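Local coordinates for translocator protein BipD (Burkholderia pseudomallei, PDB 3NFT) that is required for invasion of epithelial cells and survival inside host cells, and probably regulates secretion of the type III effectors BipB and BipC, at residues A[139-143]-A[194-198]; A[54-60]-A[158-162]; A[95-99]-A[282-287]; A[61-67]-A[167-173]. All coordinates share one frame; numbering follows the deposited sequence.

Contact 1 of 4, residues A[139-143]-A[194-198]; sequences AYATI and MQLPK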
loop_
_atom_site.group_PDB
_atom_site.type_symbol
_atom_site.label_atom_id
_atom_site.label_comp_id
_atom_site.label_asym_id
_atom_site.label_seq_id
_atom_site.Cartn_x
_atom_site.Cartn_y
_atom_site.Cartn_z
ATOM N N ALA A 139 17.340 -5.704 1.589
ATOM C CA ALA A 139 18.005 -5.214 2.787
ATOM C C ALA A 139 18.479 -6.381 3.640
ATOM O O ALA A 139 19.629 -6.437 4.084
ATOM C CB ALA A 139 17.054 -4.345 3.624
ATOM N N TYR A 140 17.582 -7.314 3.905
ATOM C CA TYR A 140 17.945 -8.392 4.789
ATOM C C TYR A 140 18.985 -9.305 4.195
ATOM O O TYR A 140 19.857 -9.791 4.917
ATOM C CB TYR A 140 16.723 -9.194 5.261
ATOM C CG TYR A 140 16.431 -8.903 6.711
ATOM C CD1 TYR A 140 15.372 -8.118 7.099
ATOM C CD2 TYR A 140 17.276 -9.392 7.686
ATOM C CE1 TYR A 140 15.142 -7.862 8.443
ATOM C CE2 TYR A 140 17.061 -9.137 9.009
ATOM C CZ TYR A 140 16.003 -8.374 9.383
ATOM O OH TYR A 140 15.865 -8.139 10.723
ATOM N N ALA A 141 18.907 -9.535 2.893
ATOM C CA ALA A 141 19.904 -10.322 2.220
ATOM C C ALA A 141 21.279 -9.663 2.361
ATOM O O ALA A 141 22.274 -10.337 2.612
ATOM C CB ALA A 141 19.536 -10.506 0.729
ATOM N N THR A 142 21.351 -8.348 2.155
ATOM C CA THR A 142 22.630 -7.648 2.227
ATOM C C THR A 142 23.173 -7.692 3.653
ATOM O O THR A 142 24.347 -7.951 3.879
ATOM C CB THR A 142 22.462 -6.187 1.801
ATOM O OG1 THR A 142 21.969 -6.149 0.461
ATOM C CG2 THR A 142 23.805 -5.481 1.876
ATOM N N ILE A 143 22.303 -7.438 4.626
ATOM C CA ILE A 143 22.725 -7.434 6.023
ATOM C C ILE A 143 23.172 -8.821 6.464
ATOM O O ILE A 143 24.220 -8.987 7.083
ATOM C CB ILE A 143 21.589 -6.973 6.939
ATOM C CG1 ILE A 143 21.202 -5.533 6.617
ATOM C CG2 ILE A 143 21.957 -7.125 8.422
ATOM C CD1 ILE A 143 19.876 -5.140 7.183
ATOM N N MET A 194 27.722 -2.511 4.611
ATOM C CA MET A 194 26.536 -2.818 3.853
ATOM C C MET A 194 25.782 -1.525 3.606
ATOM O O MET A 194 25.820 -0.620 4.422
ATOM C CB MET A 194 25.681 -3.798 4.648
ATOM C CG MET A 194 26.333 -5.183 4.863
ATOM S SD MET A 194 26.141 -5.811 6.549
ATOM C CE MET A 194 27.466 -4.952 7.368
ATOM N N GLN A 195 25.120 -1.443 2.463
ATOM C CA GLN A 195 24.328 -0.277 2.124
ATOM C C GLN A 195 22.879 -0.708 2.096
ATOM O O GLN A 195 22.515 -1.608 1.348
ATOM C CB GLN A 195 24.742 0.268 0.756
ATOM C CG GLN A 195 23.866 1.387 0.254
ATOM C CD GLN A 195 23.966 2.625 1.110
ATOM O OE1 GLN A 195 25.061 3.156 1.316
ATOM N NE2 GLN A 195 22.825 3.087 1.628
ATOM N N LEU A 196 22.062 -0.070 2.923
ATOM C CA LEU A 196 20.618 -0.284 2.891
ATOM C C LEU A 196 20.028 0.273 1.589
ATOM O O LEU A 196 20.600 1.199 0.985
ATOM C CB LEU A 196 19.951 0.389 4.095
ATOM C CG LEU A 196 20.242 -0.211 5.472
ATOM C CD1 LEU A 196 19.702 0.645 6.607
ATOM C CD2 LEU A 196 19.657 -1.606 5.538
ATOM N N PRO A 197 18.874 -0.260 1.155
ATOM C CA PRO A 197 18.195 0.270 -0.033
ATOM C C PRO A 197 17.911 1.765 0.105
ATOM O O PRO A 197 17.682 2.262 1.219
ATOM C CB PRO A 197 16.885 -0.528 -0.075
ATOM C CG PRO A 197 17.156 -1.779 0.733
ATOM C CD PRO A 197 18.124 -1.360 1.796
ATOM N N LYS A 198 17.941 2.492 -1.010
ATOM C CA LYS A 198 17.552 3.899 -0.992
ATOM C C LYS A 198 16.104 3.990 -0.494
ATOM O O LYS A 198 15.271 3.124 -0.801
ATOM C CB LYS A 198 17.696 4.538 -2.381
ATOM C CG LYS A 198 17.721 6.065 -2.336
ATOM C CD LYS A 198 17.997 6.685 -3.701
ATOM C CE LYS A 198 18.093 8.218 -3.602
ATOM N NZ LYS A 198 18.322 8.887 -4.930
HETATM O O HOH W 1 20.555 -3.545 0.637
#

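Contact 2 of 4, residues A[54-60]-A[158-162]; sequences FASLRLP and MSKLQ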
loop_
_atom_site.group_PDB
_atom_site.type_symbol
_atom_site.label_atom_id
_atom_site.label_comp_id
_atom_site.label_asym_id
_atom_site.label_seq_id
_atom_site.Cartn_x
_atom_site.Cartn_y
_atom_site.Cartn_z
ATOM N N PHE A 54 30.668 -22.431 14.235
ATOM C CA PHE A 54 31.311 -21.404 15.068
ATOM C C PHE A 54 31.369 -21.845 16.517
ATOM O O PHE A 54 32.379 -21.712 17.216
ATOM C CB PHE A 54 30.528 -20.112 14.912
ATOM C CG PHE A 54 31.182 -18.895 15.533
ATOM C CD1 PHE A 54 31.963 -18.044 14.745
ATOM C CD2 PHE A 54 30.972 -18.576 16.861
ATOM C CE1 PHE A 54 32.525 -16.909 15.285
ATOM C CE2 PHE A 54 31.568 -17.441 17.406
ATOM C CZ PHE A 54 32.341 -16.605 16.586
ATOM N N ALA A 55 30.257 -22.360 17.006
ATOM C CA ALA A 55 30.170 -22.814 18.386
ATOM C C ALA A 55 31.169 -23.919 18.686
ATOM O O ALA A 55 31.703 -24.008 19.810
ATOM C CB ALA A 55 28.733 -23.319 18.690
ATOM N N SER A 56 31.407 -24.778 17.693
ATOM C CA SER A 56 32.294 -25.928 17.852
ATOM C C SER A 56 33.780 -25.564 17.930
ATOM O O SER A 56 34.600 -26.362 18.369
ATOM C CB SER A 56 32.056 -26.938 16.733
ATOM O OG SER A 56 32.721 -26.586 15.545
ATOM N N LEU A 57 34.141 -24.369 17.461
ATOM C CA LEU A 57 35.530 -23.969 17.503
ATOM C C LEU A 57 36.035 -23.952 18.954
ATOM O O LEU A 57 35.319 -23.498 19.851
ATOM C CB LEU A 57 35.697 -22.621 16.796
ATOM C CG LEU A 57 37.121 -22.215 16.466
ATOM C CD1 LEU A 57 37.176 -21.499 15.169
ATOM C CD2 LEU A 57 37.639 -21.354 17.627
ATOM N N ARG A 58 37.230 -24.490 19.171
ATOM C CA ARG A 58 37.861 -24.517 20.474
ATOM C C ARG A 58 39.328 -24.318 20.373
ATOM O O ARG A 58 39.973 -24.892 19.497
ATOM C CB ARG A 58 37.648 -25.875 21.116
ATOM C CG ARG A 58 36.285 -26.045 21.520
ATOM C CD ARG A 58 36.210 -27.160 22.411
ATOM N NE ARG A 58 34.881 -27.299 22.931
ATOM C CZ ARG A 58 34.569 -28.271 23.781
ATOM N NH1 ARG A 58 35.528 -29.086 24.215
ATOM N NH2 ARG A 58 33.343 -28.357 24.247
ATOM N N LEU A 59 39.862 -23.503 21.284
ATOM C CA LEU A 59 41.293 -23.326 21.360
ATOM C C LEU A 59 41.958 -24.538 22.008
ATOM O O LEU A 59 41.302 -25.316 22.701
ATOM C CB LEU A 59 41.641 -22.043 22.148
ATOM C CG LEU A 59 41.139 -20.729 21.536
ATOM C CD1 LEU A 59 41.790 -19.510 22.203
ATOM C CD2 LEU A 59 41.296 -20.597 20.054
ATOM N N PRO A 60 43.278 -24.703 21.805
ATOM C CA PRO A 60 44.003 -25.735 22.522
ATOM C C PRO A 60 43.871 -25.578 24.042
ATOM O O PRO A 60 43.512 -24.508 24.524
ATOM C CB PRO A 60 45.456 -25.532 22.064
ATOM C CG PRO A 60 45.402 -24.651 20.876
ATOM C CD PRO A 60 44.160 -23.885 20.956
ATOM N N MET A 158 39.968 -17.278 14.462
ATOM C CA MET A 158 40.023 -18.115 15.650
ATOM C C MET A 158 40.576 -19.495 15.333
ATOM O O MET A 158 40.953 -20.233 16.252
ATOM C CB MET A 158 38.662 -18.202 16.352
ATOM C CG MET A 158 38.175 -16.863 16.844
ATOM S SD MET A 158 36.650 -17.020 17.812
ATOM C CE MET A 158 35.532 -17.810 16.658
ATOM N N SER A 159 40.582 -19.850 14.045
ATOM C CA SER A 159 41.206 -21.091 13.593
ATOM C C SER A 159 42.715 -20.845 13.372
ATOM O O SER A 159 43.549 -21.570 13.894
ATOM C CB SER A 159 40.547 -21.565 12.314
ATOM O OG SER A 159 39.174 -21.836 12.511
ATOM N N LYS A 160 43.048 -19.818 12.594
ATOM C CA LYS A 160 44.432 -19.478 12.286
ATOM C C LYS A 160 45.266 -19.216 13.526
ATOM O O LYS A 160 46.432 -19.620 13.598
ATOM C CB LYS A 160 44.484 -18.247 11.381
ATOM C CG LYS A 160 44.070 -18.489 9.973
ATOM C CD LYS A 160 44.160 -17.214 9.140
ATOM C CE LYS A 160 44.332 -17.509 7.673
ATOM N NZ LYS A 160 43.212 -18.306 7.107
ATOM N N LEU A 161 44.667 -18.580 14.535
ATOM C CA LEU A 161 45.434 -18.174 15.712
ATOM C C LEU A 161 45.928 -19.343 16.523
ATOM O O LEU A 161 46.874 -19.234 17.269
ATOM C CB LEU A 161 44.658 -17.186 16.585
ATOM C CG LEU A 161 43.421 -17.657 17.358
ATOM C CD1 LEU A 161 43.846 -18.370 18.640
ATOM C CD2 LEU A 161 42.494 -16.457 17.700
ATOM N N GLN A 162 45.295 -20.509 16.330
ATOM C CA GLN A 162 45.670 -21.714 17.063
ATOM C C GLN A 162 47.086 -22.178 16.706
ATOM O O GLN A 162 47.701 -22.918 17.473
ATOM C CB GLN A 162 44.631 -22.817 16.818
ATOM C CG GLN A 162 43.287 -22.416 17.351
ATOM C CD GLN A 162 42.254 -23.528 17.225
ATOM O OE1 GLN A 162 42.590 -24.706 17.322
ATOM N NE2 GLN A 162 41.010 -23.145 16.988
#

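Contact 3 of 4, residues A[95-99]-A[282-287]; sequences LLERL and LVKVLS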
loop_
_atom_site.group_PDB
_atom_site.type_symbol
_atom_site.label_atom_id
_atom_site.label_comp_id
_atom_site.label_asym_id
_atom_site.label_seq_id
_atom_site.Cartn_x
_atom_site.Cartn_y
_atom_site.Cartn_z
ATOM N N LEU A 95 9.235 -14.441 -7.124
ATOM C CA LEU A 95 7.836 -14.726 -6.824
ATOM C C LEU A 95 7.032 -13.418 -6.722
ATOM O O LEU A 95 5.924 -13.313 -7.211
ATOM C CB LEU A 95 7.713 -15.566 -5.550
ATOM C CG LEU A 95 6.303 -15.922 -5.053
ATOM C CD1 LEU A 95 5.417 -16.483 -6.167
ATOM C CD2 LEU A 95 6.364 -16.907 -3.879
ATOM N N LEU A 96 7.583 -12.421 -6.054
ATOM C CA LEU A 96 6.910 -11.114 -6.007
ATOM C C LEU A 96 6.705 -10.520 -7.401
ATOM O O LEU A 96 5.652 -9.970 -7.697
ATOM C CB LEU A 96 7.674 -10.134 -5.102
ATOM C CG LEU A 96 7.638 -10.427 -3.602
ATOM C CD1 LEU A 96 8.379 -9.348 -2.799
ATOM C CD2 LEU A 96 6.241 -10.567 -3.064
ATOM N N GLU A 97 7.707 -10.644 -8.252
ATOM C CA GLU A 97 7.604 -10.134 -9.628
ATOM C C GLU A 97 6.461 -10.823 -10.383
ATOM O O GLU A 97 5.717 -10.172 -11.127
ATOM C CB GLU A 97 8.943 -10.290 -10.357
ATOM C CG GLU A 97 9.982 -9.288 -9.866
ATOM C CD GLU A 97 11.376 -9.491 -10.456
ATOM O OE1 GLU A 97 11.590 -10.459 -11.221
ATOM O OE2 GLU A 97 12.265 -8.664 -10.156
ATOM N N ARG A 98 6.305 -12.134 -10.179
ATOM C CA ARG A 98 5.201 -12.871 -10.818
ATOM C C ARG A 98 3.849 -12.423 -10.299
ATOM O O ARG A 98 2.910 -12.276 -11.073
ATOM C CB ARG A 98 5.362 -14.384 -10.635
ATOM C CG ARG A 98 6.623 -14.900 -11.287
ATOM C CD ARG A 98 6.613 -16.399 -11.543
ATOM N NE ARG A 98 6.558 -17.218 -10.337
ATOM C CZ ARG A 98 7.604 -17.523 -9.556
ATOM N NH1 ARG A 98 8.829 -17.058 -9.804
ATOM N NH2 ARG A 98 7.422 -18.294 -8.501
ATOM N N LEU A 99 3.755 -12.205 -8.989
ATOM C CA LEU A 99 2.516 -11.711 -8.373
ATOM C C LEU A 99 2.161 -10.316 -8.873
ATOM O O LEU A 99 0.994 -10.023 -9.159
ATOM C CB LEU A 99 2.625 -11.745 -6.846
ATOM C CG LEU A 99 2.683 -13.154 -6.237
ATOM C CD1 LEU A 99 3.192 -13.130 -4.791
ATOM C CD2 LEU A 99 1.295 -13.827 -6.291
ATOM N N LEU A 282 3.169 -12.292 3.475
ATOM C CA LEU A 282 2.929 -11.345 2.379
ATOM C C LEU A 282 2.437 -12.036 1.109
ATOM O O LEU A 282 1.460 -11.606 0.496
ATOM C CB LEU A 282 4.177 -10.513 2.083
ATOM C CG LEU A 282 4.176 -9.556 0.878
ATOM C CD1 LEU A 282 3.095 -8.459 1.017
ATOM C CD2 LEU A 282 5.577 -8.929 0.667
ATOM N N VAL A 283 3.096 -13.122 0.744
ATOM C CA VAL A 283 2.690 -13.871 -0.434
ATOM C C VAL A 283 1.287 -14.442 -0.244
ATOM O O VAL A 283 0.476 -14.411 -1.170
ATOM C CB VAL A 283 3.679 -14.999 -0.768
ATOM C CG1 VAL A 283 3.073 -15.945 -1.848
ATOM C CG2 VAL A 283 4.978 -14.404 -1.197
ATOM N N LYS A 284 1.006 -14.991 0.944
ATOM C CA LYS A 284 -0.331 -15.547 1.221
ATOM C C LYS A 284 -1.416 -14.464 1.151
ATOM O O LYS A 284 -2.501 -14.683 0.612
ATOM C CB LYS A 284 -0.341 -16.252 2.576
ATOM C CG LYS A 284 0.445 -17.569 2.583
ATOM C CD LYS A 284 0.630 -18.136 3.974
ATOM C CE LYS A 284 1.564 -19.348 3.944
ATOM N NZ LYS A 284 1.625 -20.051 5.257
ATOM N N VAL A 285 -1.104 -13.273 1.662
ATOM C CA VAL A 285 -2.012 -12.130 1.560
ATOM C C VAL A 285 -2.242 -11.706 0.107
ATOM O O VAL A 285 -3.375 -11.527 -0.331
ATOM C CB VAL A 285 -1.516 -10.925 2.408
ATOM C CG1 VAL A 285 -2.292 -9.663 2.060
ATOM C CG2 VAL A 285 -1.672 -11.271 3.875
ATOM N N LEU A 286 -1.171 -11.571 -0.652
ATOM C CA LEU A 286 -1.266 -11.144 -2.038
ATOM C C LEU A 286 -2.010 -12.170 -2.901
ATOM O O LEU A 286 -2.811 -11.789 -3.753
ATOM C CB LEU A 286 0.124 -10.899 -2.620
ATOM C CG LEU A 286 0.926 -9.691 -2.125
ATOM C CD1 LEU A 286 2.373 -9.786 -2.677
ATOM C CD2 LEU A 286 0.270 -8.398 -2.541
ATOM N N SER A 287 -1.764 -13.460 -2.647
ATOM C CA SER A 287 -2.430 -14.520 -3.392
ATOM C C SER A 287 -3.917 -14.508 -3.120
ATOM O O SER A 287 -4.722 -14.634 -4.046
ATOM C CB SER A 287 -1.836 -15.871 -3.005
ATOM O OG SER A 287 -0.491 -15.845 -3.373
#

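Contact 4 of 4, residues A[61-67]-A[167-173]; sequences DRIDGRF and AKDDKNM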
loop_
_atom_site.group_PDB
_atom_site.type_symbol
_atom_site.label_atom_id
_atom_site.label_comp_id
_atom_site.label_asym_id
_atom_site.label_seq_id
_atom_site.Cartn_x
_atom_site.Cartn_y
_atom_site.Cartn_z
ATOM N N ASP A 61 44.104 -26.647 24.786
ATOM C CA ASP A 61 44.033 -26.591 26.217
ATOM C C ASP A 61 44.937 -27.671 26.784
ATOM O O ASP A 61 45.556 -28.437 26.035
ATOM C CB ASP A 61 42.566 -26.756 26.665
ATOM C CG ASP A 61 42.249 -26.035 27.982
ATOM O OD1 ASP A 61 43.183 -25.680 28.745
ATOM O OD2 ASP A 61 41.042 -25.837 28.257
ATOM N N ARG A 62 45.049 -27.683 28.106
ATOM C CA ARG A 62 45.734 -28.720 28.836
ATOM C C ARG A 62 44.730 -29.181 29.886
ATOM O O ARG A 62 44.368 -28.421 30.780
ATOM C CB ARG A 62 46.995 -28.154 29.488
ATOM C CG ARG A 62 47.850 -29.161 30.210
ATOM C CD ARG A 62 48.934 -29.684 29.313
ATOM N NE ARG A 62 50.088 -28.784 29.207
ATOM C CZ ARG A 62 51.215 -29.122 28.586
ATOM N NH1 ARG A 62 51.333 -30.321 28.026
ATOM N NH2 ARG A 62 52.232 -28.277 28.525
ATOM N N ILE A 63 44.259 -30.428 29.750
ATOM C CA ILE A 63 43.202 -30.967 30.605
ATOM C C ILE A 63 43.797 -32.085 31.463
ATOM O O ILE A 63 44.292 -33.081 30.930
ATOM C CB ILE A 63 42.000 -31.497 29.769
ATOM C CG1 ILE A 63 40.887 -32.052 30.669
ATOM C CG2 ILE A 63 42.443 -32.567 28.782
ATOM C CD1 ILE A 63 40.158 -30.991 31.486
ATOM N N ASP A 64 43.779 -31.896 32.784
ATOM C CA ASP A 64 44.453 -32.806 33.716
ATOM C C ASP A 64 45.888 -33.136 33.260
ATOM O O ASP A 64 46.356 -34.272 33.400
ATOM C CB ASP A 64 43.624 -34.090 33.919
ATOM C CG ASP A 64 42.300 -33.833 34.632
ATOM O OD1 ASP A 64 42.174 -32.810 35.338
ATOM O OD2 ASP A 64 41.380 -34.668 34.495
ATOM N N GLY A 65 46.575 -32.132 32.710
ATOM C CA GLY A 65 47.973 -32.274 32.304
ATOM C C GLY A 65 48.293 -32.670 30.864
ATOM O O GLY A 65 49.449 -32.555 30.453
ATOM N N ARG A 66 47.313 -33.156 30.103
ATOM C CA ARG A 66 47.582 -33.546 28.710
ATOM C C ARG A 66 47.122 -32.470 27.721
ATOM O O ARG A 66 46.019 -31.934 27.841
ATOM C CB ARG A 66 46.978 -34.920 28.375
ATOM C CG ARG A 66 45.462 -34.968 28.204
ATOM C CD ARG A 66 44.965 -36.418 28.274
ATOM N NE ARG A 66 45.195 -36.988 29.604
ATOM C CZ ARG A 66 44.387 -36.832 30.650
ATOM N NH1 ARG A 66 43.262 -36.132 30.550
ATOM N NH2 ARG A 66 44.704 -37.392 31.812
ATOM N N PHE A 67 47.989 -32.177 26.757
ATOM C CA PHE A 67 47.733 -31.155 25.727
ATOM C C PHE A 67 46.662 -31.689 24.797
ATOM O O PHE A 67 46.733 -32.841 24.352
ATOM C CB PHE A 67 48.998 -30.829 24.926
ATOM C CG PHE A 67 48.811 -29.723 23.910
ATOM C CD1 PHE A 67 48.957 -28.399 24.276
ATOM C CD2 PHE A 67 48.493 -30.014 22.590
ATOM C CE1 PHE A 67 48.787 -27.376 23.348
ATOM C CE2 PHE A 67 48.316 -29.001 21.658
ATOM C CZ PHE A 67 48.462 -27.670 22.050
ATOM N N ALA A 167 52.105 -26.330 23.350
ATOM C CA ALA A 167 52.599 -26.863 24.605
ATOM C C ALA A 167 54.032 -26.416 24.846
ATOM O O ALA A 167 54.881 -26.488 23.944
ATOM C CB ALA A 167 52.543 -28.427 24.578
ATOM N N LYS A 168 54.304 -25.993 26.080
ATOM C CA LYS A 168 55.654 -25.646 26.526
ATOM C C LYS A 168 55.923 -26.467 27.781
ATOM O O LYS A 168 55.096 -26.501 28.687
ATOM C CB LYS A 168 55.738 -24.147 26.849
ATOM C CG LYS A 168 57.108 -23.648 27.320
ATOM C CD LYS A 168 58.056 -23.502 26.168
ATOM C CE LYS A 168 59.452 -23.182 26.630
ATOM N NZ LYS A 168 60.348 -23.062 25.454
ATOM N N ASP A 169 57.075 -27.121 27.859
ATOM C CA ASP A 169 57.436 -27.863 29.070
ATOM C C ASP A 169 56.396 -28.959 29.280
ATOM O O ASP A 169 55.712 -29.355 28.345
ATOM C CB ASP A 169 57.488 -26.935 30.303
ATOM C CG ASP A 169 58.313 -25.692 30.072
ATOM O OD1 ASP A 169 59.431 -25.791 29.507
ATOM O OD2 ASP A 169 57.840 -24.608 30.467
ATOM N N ASP A 170 56.246 -29.428 30.508
ATOM C CA ASP A 170 55.276 -30.482 30.784
ATOM C C ASP A 170 53.938 -29.930 31.254
ATOM O O ASP A 170 52.927 -30.634 31.215
ATOM C CB ASP A 170 55.872 -31.440 31.812
ATOM C CG ASP A 170 57.177 -32.056 31.325
ATOM O OD1 ASP A 170 57.121 -32.978 30.472
ATOM O OD2 ASP A 170 58.256 -31.604 31.783
ATOM N N LYS A 171 53.929 -28.665 31.672
ATOM C CA LYS A 171 52.765 -28.078 32.326
ATOM C C LYS A 171 52.421 -26.652 31.881
ATOM O O LYS A 171 51.489 -26.046 32.419
ATOM C CB LYS A 171 52.934 -28.128 33.853
ATOM C CG LYS A 171 54.365 -28.386 34.352
ATOM C CD LYS A 171 55.347 -27.233 34.040
ATOM C CE LYS A 171 56.785 -27.679 34.299
ATOM N NZ LYS A 171 57.816 -26.643 33.982
ATOM N N ASN A 172 53.146 -26.120 30.900
ATOM C CA ASN A 172 52.932 -24.740 30.470
ATOM C C ASN A 172 52.428 -24.660 29.039
ATOM O O ASN A 172 52.424 -25.657 28.308
ATOM C CB ASN A 172 54.218 -23.923 30.628
ATOM C CG ASN A 172 54.704 -23.834 32.084
ATOM O OD1 ASN A 172 55.891 -24.020 32.358
ATOM N ND2 ASN A 172 53.809 -23.533 33.001
ATOM N N MET A 173 51.917 -23.490 28.672
ATOM C CA MET A 173 51.450 -23.164 27.332
ATOM C C MET A 173 52.257 -21.967 26.845
ATOM O O MET A 173 52.576 -21.065 27.621
ATOM C CB MET A 173 49.977 -22.775 27.343
ATOM C CG MET A 173 49.049 -23.840 27.867
ATOM S SD MET A 173 48.935 -25.248 26.749
ATOM C CE MET A 173 47.743 -24.742 25.540
HETATM O O HOH W 2 53.740 -31.181 26.851
#

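Contact 1 of 4, residues A[139-143]-A[194-198]
Helix 121-160, which carries one of the two predicted coiled-coil regions of this type III secretion tip-complex family protein, is met here by the end of strand 193-195, an outermost strand of a small antiparallel sheet within this chain, and by the loop that follows: Ala139, Thr142 and Ile143 meet Met194, Leu196 and Pro197. The contact is a helix packing on a strand end and loop, with no direct hydrogen bond between the two sides. Met194 and Thr142 run past each other in opposite directions. Thr142 CG2 lies against Met194 CB at 3.7 Å, while Met194 CG passes 3.5 Å from Thr142 O. Beyond CG the methionine chain bends twice, and this carries SD to 3.7 Å from Ile143 O, one residue further along the helix. At the other end, the ring of Pro197 sits beside the helix with its CD 3.7 Å from Ala139 CB. Leu196 lies between these two ends: its CD2 touches Ile143 CD1 at 3.9 Å and reaches over toward Ala139. Trp205, on helix 202-209, packs on Ala139, Ile143 and Leu196 together, and in the backbone Met194 pairs with Val221 and Leu196 with Gly219. The polar part of Thr142 is used differently from its methyl. With OG1 anti to the carbonyl carbon (chi1 -60°), the hydroxyl turns back along its own helix and is hydrogen-bonded to Asp138 O. The same oxygen also takes a proton from a bridging water, at 3.0 Å from Thr142 OG1, and that water gives its other proton to Gln195 O at 2.8 Å.

Contact 2 of 4, residues A[54-60]-A[158-162]
Gln162 NE2, which lies close to Leu57 across the contact, has two acceptors: Met158 O, one helical turn back on its own chain segment, at 3.0 Å and a fairly straight 157°, and Arg71 O from the neighbouring loop. Met158 O lies near the amide plane of Gln162, which with the second bond limits rotation of the glutamine end. Arg58 O also comes near the amide but at an angle too poor for bonding. The extended stem of Gln162 supplies an apolar surface as well, with CG 3.8 Å from Leu59 CD2 and further contact to Pro60 CD. Leu57 points at the helix and splits its two methyls: CD2 rests 3.6 Å from Met158 CB, while CD1 approaches Ser159 OG at 3.3 Å. That hydroxyl is already engaged by Ala155 O and Ala73 N. Leu59 CD2 meets Leu161 CD1 at 3.7 Å, the two side chains crossing at about a right angle. Phe54 closes the other end. In the conformer of Met158 given, one of two deposited, SD lies 5.2 Å from the centroid of the Phe54 ring and oblique to it, a Met-aromatic contact; Phe151 stacks on the same ring. The chemistry is thus a greasy seam in which Gln162 NE2 and Ser159 OG are satisfied by backbone atoms, with no charged side chain bridging the two segments.

Contact 3 of 4, residues A[95-99]-A[282-287]
Leu95, Leu96 and Leu99 form a row of bumps on helix 76-103 that settles against Leu282, Val283, Leu286 and Ser287 of helix 244-295. This is near-parallel helix packing within the helical bundle, with 282-287 in the predicted coiled coil 243-292. The two short segments run 14° apart, with axes 11.1 Å from each other, a spacing bridged by side-chain ends rather than by backbone. Across the two segments, Leu95 meets Val283: its CD2 sits in the fork of the valine, 3.9 Å from CG2 and 4.0 Å from CG1. Because Leu95 CG is anti to the backbone N (chi1 178°), its branch takes a different course from those of Leu96 and Leu99, whose CG atoms lie beside the N. Leu96 sends CD2 into the notch between two leucines a turn apart, Leu282 CD2 at 4.1 Å and Leu286 CD1 at 4.0 Å, crossing both at about a right angle. Leu99 fills the next hollow. Its CD1 sits between Val283 CG1 and Leu286 CD1, the latter 4.0 Å away, while its CD2 brushes Ser287 OG at the same distance. Leu286 CD1 is therefore shared, touched by a methyl from each of Leu96 and Leu99. The methyl contacts are ordinary van der Waals distances. Around this apolar seam, helix 121-160 packs on Leu96, Leu282 and Leu286 through Val129, Ile130 and Ile137; Leu33 of helix 30-35 covers Leu95 and Val283; and the second subunit brings Ile122 against Leu282 and Ala289 against Val285.

Contact 4 of 4, residues A[61-67]-A[167-173]
Two beta hairpins meet at the surface, near one end of the elongated molecule: Arg62 and Phe67 of the first reach over to the strand ends and turn of residues 167-173 in the second. The first hairpin folds back through a type I' turn from Ile63 to Arg66. Arg62 makes the main polar reach across. CG leaves anti to the backbone N (chi1 -176°), and bends further along the chain bring the guanidinium into the mouth of the second hairpin. There NH2 donates to Asn172 O at 2.6 Å, a short but bent bond (133°) with the acceptor tilted from the guanidinium plane. Asn172 O also accepts from Lys168 N, the backbone pairing that closes this hairpin. Asp170 O stands 3.4 Å above the centre of one guanidinium face, and a water links Arg62 NH1, 2.8 Å away, to Asp169 O. NE is buried with no partner in the model. Backbone carbonyls of the second hairpin, rather than the carboxylates of Asp169 and Asp170, thus receive the guanidinium. Beside it, Phe67 CD1 packs on Ala167 CB at 3.6 Å. Met173 SD lies at the ring edge of Phe67, 5.1 Å from the centroid, in a Met-aromatic contact. Helix 244-295 backs both hairpins: its Tyr247 touches Asp61 and Met173, Thr244 lies by Arg62, and strand 240-243 pairs with strand 172-175 through Trp242 and Met173.

In the fold
The four contacts are spread along a long, mainly helical molecule. Contacts 2 and 4 are neighbours, with centres about 17 Å apart, and touch directly where Pro60 CB packs 3.7 Å from Phe67 CZ, so the buried seam of contact 2 runs on into the hairpin pair. Contact 3 lies toward the opposite end, its centre about 60 Å from that of contact 4. Contact 1 sits nearer the middle, about 21 Å from contact 3 and 30 Å from contact 2 between centres; contacts 1 and 2 both use helix 121-160. In sequence, contact 1 is nested inside the loop closed by contact 3, whereas every other pair of contacts crosses.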